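Long-range contact in SAM-dependent methyltransferase (Pyrococcus horikoshii, PDB 1WZN), which probably transfers the methyl group of S-adenosylmethionine to an acceptor substrate, and is seen with the product S-adenosyl-L-homocysteine bound: residues 170-175 / 183-188. Numbering follows the deposited sequence.
Sequences IMDWRE and LRFKRL
Arg-184 opens the pairing of 183-188 with 170-175, parts of the two strands of a beta hairpin within a four-stranded antiparallel sheet; its backbone N and O both bond to Glu-175. Its guanidinium turns away to Asp-204 on strand 198-208. Phe-185, on the opposite face, has a flat ring that can bring CZ over the guanidinium of Arg-187, 3.4 Å above its plane and offset toward the rim. Lys-186 suits its place because its long chain is both greasy and charged: CB lies over the face of the Trp-173 indole, 3.6 Å from the centroid of the six-membered ring, while NZ forms a salt bridge with Asp-204 and a hydrogen bond with Asn-160 of the second subunit. Trp-173 CG sits between backbone N and carbonyl carbon (chi1 77°), which lays the indole across the lysine, and NE1 donates in the ring plane to Glu-175 OE2 at 3.2 Å. With an alanine in place of Trp-173, the lysine methylenes would probably lose their aromatic cover and the Glu-175 carboxylate this donor. Arg-187 lies alongside Asp-172, its guanidinium offering two coplanar donors to the two carboxylate oxygens, the carboxylate and guanidinium planes 44° apart: NH2 approaches OD2 from above the carboxylate plane at 3.2 Å, and NE meets OD1 on its syn side at 2.6 Å. Leu-188 adds apolar bulk on the indole's side of the sheet, its CD2 4.0 Å from Met-171 CE.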
# COMPACT_ATOMS: atom_id res chain seq x y z
N ILE A 170 0.92 15.20 16.73
CA ILE A 170 0.60 13.87 17.24
C ILE A 170 0.84 12.77 16.23
O ILE A 170 0.41 12.86 15.09
CB ILE A 170 -0.88 13.84 17.67
CG1 ILE A 170 -1.17 15.05 18.56
CG2 ILE A 170 -1.20 12.54 18.41
CD1 ILE A 170 -2.60 15.52 18.51
N MET A 171 1.54 11.73 16.67
CA MET A 171 1.84 10.60 15.80
C MET A 171 1.30 9.33 16.44
O MET A 171 1.70 8.97 17.55
CB MET A 171 3.34 10.50 15.60
CG MET A 171 3.77 9.38 14.68
SD MET A 171 5.49 9.60 14.21
CE MET A 171 6.32 9.05 15.70
N ASP A 172 0.39 8.67 15.74
CA ASP A 172 -0.24 7.45 16.24
C ASP A 172 0.14 6.20 15.46
O ASP A 172 0.26 6.23 14.24
CB ASP A 172 -1.77 7.56 16.17
CG ASP A 172 -2.30 8.75 16.93
OD1 ASP A 172 -1.76 9.08 18.01
OD2 ASP A 172 -3.28 9.35 16.45
N TRP A 173 0.31 5.10 16.18
CA TRP A 173 0.61 3.83 15.54
C TRP A 173 0.13 2.73 16.47
O TRP A 173 -0.02 2.93 17.68
CB TRP A 173 2.10 3.70 15.21
CG TRP A 173 3.03 3.39 16.35
CD1 TRP A 173 3.50 2.16 16.70
CD2 TRP A 173 3.67 4.33 17.23
NE1 TRP A 173 4.40 2.27 17.74
CE2 TRP A 173 4.52 3.59 18.08
CE3 TRP A 173 3.60 5.72 17.37
CZ2 TRP A 173 5.30 4.20 19.07
CZ3 TRP A 173 4.38 6.33 18.36
CH2 TRP A 173 5.22 5.56 19.19
N ARG A 174 -0.15 1.56 15.90
CA ARG A 174 -0.64 0.45 16.69
C ARG A 174 0.08 -0.86 16.40
O ARG A 174 0.64 -1.06 15.32
CB ARG A 174 -2.13 0.25 16.46
CG ARG A 174 -2.48 -0.05 15.01
CD ARG A 174 -3.87 -0.66 14.89
NE ARG A 174 -4.28 -0.84 13.50
CZ ARG A 174 -3.60 -1.53 12.59
NH1 ARG A 174 -2.45 -2.11 12.91
NH2 ARG A 174 -4.07 -1.63 11.35
N GLU A 175 0.06 -1.73 17.40
CA GLU A 175 0.67 -3.05 17.32
C GLU A 175 -0.43 -4.00 17.79
O GLU A 175 -0.84 -3.95 18.95
CB GLU A 175 1.91 -3.11 18.21
CG GLU A 175 3.12 -2.41 17.59
CD GLU A 175 4.14 -1.95 18.61
OE1 GLU A 175 4.39 -2.69 19.59
OE2 GLU A 175 4.71 -0.85 18.42
N LEU A 183 -4.53 -5.00 21.54
CA LEU A 183 -4.04 -3.94 20.68
C LEU A 183 -3.21 -3.02 21.56
O LEU A 183 -3.60 -2.71 22.69
CB LEU A 183 -5.21 -3.18 20.06
CG LEU A 183 -4.93 -2.01 19.10
CD1 LEU A 183 -6.16 -1.75 18.24
CD2 LEU A 183 -4.55 -0.76 19.89
N ARG A 184 -2.05 -2.61 21.06
CA ARG A 184 -1.20 -1.68 21.80
C ARG A 184 -1.37 -0.35 21.09
O ARG A 184 -0.94 -0.21 19.95
CB ARG A 184 0.26 -2.13 21.76
CG ARG A 184 0.53 -3.44 22.47
CD ARG A 184 0.26 -3.31 23.96
NE ARG A 184 1.05 -2.25 24.57
CZ ARG A 184 1.11 -2.02 25.88
NH1 ARG A 184 0.43 -2.80 26.72
NH2 ARG A 184 1.84 -1.03 26.36
N PHE A 185 -2.01 0.60 21.76
CA PHE A 185 -2.23 1.91 21.18
C PHE A 185 -1.13 2.86 21.61
O PHE A 185 -0.98 3.17 22.80
CB PHE A 185 -3.59 2.47 21.60
CG PHE A 185 -3.86 3.84 21.08
CD1 PHE A 185 -3.86 4.09 19.71
CD2 PHE A 185 -4.08 4.90 21.95
CE1 PHE A 185 -4.07 5.37 19.21
CE2 PHE A 185 -4.29 6.19 21.46
CZ PHE A 185 -4.29 6.43 20.09
N LYS A 186 -0.37 3.35 20.64
CA LYS A 186 0.73 4.24 20.93
C LYS A 186 0.53 5.59 20.27
O LYS A 186 0.11 5.68 19.12
CB LYS A 186 2.04 3.58 20.48
CG LYS A 186 2.26 2.23 21.16
CD LYS A 186 3.35 1.42 20.49
CE LYS A 186 3.50 0.04 21.12
NZ LYS A 186 3.96 0.10 22.54
N ARG A 187 0.83 6.64 21.02
CA ARG A 187 0.67 8.00 20.52
C ARG A 187 1.75 8.90 21.10
O ARG A 187 1.86 9.06 22.32
CB ARG A 187 -0.72 8.52 20.88
CG ARG A 187 -0.89 10.03 20.79
CD ARG A 187 -2.34 10.42 21.06
NE ARG A 187 -3.22 10.00 19.97
CZ ARG A 187 -4.54 10.00 20.04
NH1 ARG A 187 -5.15 10.38 21.16
NH2 ARG A 187 -5.26 9.63 18.99
N LEU A 188 2.56 9.48 20.22
CA LEU A 188 3.60 10.40 20.65
C LEU A 188 3.02 11.80 20.51
O LEU A 188 2.61 12.19 19.42
CB LEU A 188 4.84 10.27 19.76
CG LEU A 188 5.93 11.31 20.03
CD1 LEU A 188 6.54 11.07 21.42
CD2 LEU A 188 7.00 11.20 18.96